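Side-chain contact in adenylate kinase (Desulfovibrio gigas, PDB 2XB4), which probably catalyses the reversible transfer of the terminal phosphate of ATP to AMP, giving two ADP, and carries a zinc ion: residues Glu51-Asp54 with Leu58-Asp61. Residues are numbered along the deposited sequence; the frame is centred on the assembly and turned at random.
Sequences EFID and LVPD
With CG opposite the carbonyl carbon (chi1 -65°), the Phe52 ring leans from its helix toward Pro60; the similar chi1 of Ile53 (-69°) sets CG1, and an extended chi2 carries CD1, beside Val59 CG2. Phe52, Ile53 and Val59 fall in the predicted NMP-binding region of the adenylate kinase fold, and Pro60 follows directly after it, where the short helix 50-53 turns back through a loop and the chain enters helix 61-75. The Phe52–Pro60 pair is a CH-pi contact: Pro60 CD sits 3.6 Å from the centroid of the Phe52 ring and only 5° off its normal, over the centre of one face, with the proline ring standing steeply to the Phe52 plane and its CD-CG edge inward. Pro60 CG is displaced toward the far end of the ring, and Pro60 itself is the N-cap residue of helix 61-75. One residue further along the helix, Val59 CG2 meets Ile53 CG1 at 3.6 Å and Ile53 CD1 at 3.7 Å, a purely apolar touch. Outside the contact, Ile39 and Phe35 of helix 31-40 extend this patch, packing on Ile53 and Val59 respectively, while Arg55 makes a cation-pi contact with Phe52. Leu58 and Val59 are predicted AMP-binding residues, so the packing includes part of that probable site. The CB of Leu58 points away from the helix, yet its carbonyl O approaches Phe52 CB to 3.5 Å.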
loop_
_atom_site.group_PDB
_atom_site.type_symbol
_atom_site.label_atom_id
_atom_site.label_comp_id
_atom_site.label_asym_id
_atom_site.label_seq_id
_atom_site.Cartn_x
_atom_site.Cartn_y
_atom_site.Cartn_z
ATOM N N GLU A 51 0.861 17.134 28.239
ATOM C CA GLU A 51 -0.387 17.903 28.428
ATOM C C GLU A 51 -0.707 18.777 27.218
ATOM O O GLU A 51 -1.884 18.937 26.897
ATOM C CB GLU A 51 -0.354 18.708 29.703
ATOM C CG GLU A 51 -0.087 17.821 30.930
ATOM C CD GLU A 51 -0.083 18.564 32.312
ATOM O OE1 GLU A 51 0.450 19.704 32.364
ATOM O OE2 GLU A 51 -0.635 17.963 33.303
ATOM N N PHE A 52 0.298 19.363 26.568
ATOM C CA PHE A 52 -0.003 20.044 25.258
ATOM C C PHE A 52 -0.403 19.092 24.155
ATOM O O PHE A 52 -1.428 19.307 23.452
ATOM C CB PHE A 52 1.163 20.910 24.770
ATOM C CG PHE A 52 1.455 22.077 25.679
ATOM C CD1 PHE A 52 2.240 21.890 26.864
ATOM C CD2 PHE A 52 0.953 23.367 25.396
ATOM C CE1 PHE A 52 2.532 23.008 27.724
ATOM C CE2 PHE A 52 1.225 24.444 26.250
ATOM C CZ PHE A 52 2.009 24.262 27.431
ATOM N N ILE A 53 0.402 18.060 23.970
ATOM C CA ILE A 53 0.149 17.128 22.836
ATOM C C ILE A 53 -1.288 16.580 22.999
ATOM O O ILE A 53 -2.026 16.440 22.014
ATOM C CB ILE A 53 1.220 16.038 22.888
ATOM C CG1 ILE A 53 2.599 16.656 22.527
ATOM C CG2 ILE A 53 0.862 14.822 21.995
ATOM C CD1 ILE A 53 3.695 15.770 22.998
ATOM N N ASP A 54 -1.689 16.247 24.237
ATOM C CA ASP A 54 -3.006 15.596 24.470
ATOM C C ASP A 54 -4.282 16.486 24.230
ATOM O O ASP A 54 -5.410 15.983 24.274
ATOM C CB ASP A 54 -3.013 14.990 25.881
ATOM C CG ASP A 54 -2.209 13.656 25.978
ATOM O OD1 ASP A 54 -1.674 13.143 24.924
ATOM O OD2 ASP A 54 -2.088 13.138 27.118
ATOM N N LEU A 58 0.950 22.163 20.040
ATOM C CA LEU A 58 2.370 21.843 20.037
ATOM C C LEU A 58 3.036 22.038 21.399
ATOM O O LEU A 58 2.574 22.817 22.231
ATOM C CB LEU A 58 3.140 22.687 18.968
ATOM C CG LEU A 58 2.714 22.412 17.524
ATOM C CD1 LEU A 58 3.589 23.190 16.515
ATOM C CD2 LEU A 58 2.785 20.900 17.192
ATOM N N VAL A 59 4.175 21.390 21.601
ATOM C CA VAL A 59 4.924 21.663 22.839
ATOM C C VAL A 59 5.630 23.028 22.676
ATOM O O VAL A 59 6.191 23.308 21.601
ATOM C CB VAL A 59 5.931 20.545 23.102
ATOM C CG1 VAL A 59 6.812 20.852 24.358
ATOM C CG2 VAL A 59 5.213 19.131 23.126
ATOM N N PRO A 60 5.571 23.902 23.680
ATOM C CA PRO A 60 6.239 25.197 23.525
ATOM C C PRO A 60 7.780 25.056 23.481
ATOM O O PRO A 60 8.324 24.130 24.072
ATOM C CB PRO A 60 5.834 25.988 24.827
ATOM C CG PRO A 60 4.622 25.282 25.341
ATOM C CD PRO A 60 4.856 23.798 24.958
ATOM N N ASP A 61 8.464 25.999 22.834
ATOM C CA ASP A 61 9.934 25.972 22.710
ATOM C C ASP A 61 10.613 25.971 24.047
ATOM O O ASP A 61 11.670 25.339 24.166
ATOM C CB ASP A 61 10.452 27.171 21.902
ATOM C CG ASP A 61 9.840 27.285 20.516
ATOM O OD1 ASP A 61 9.464 26.245 19.880
ATOM O OD2 ASP A 61 9.775 28.472 20.040
#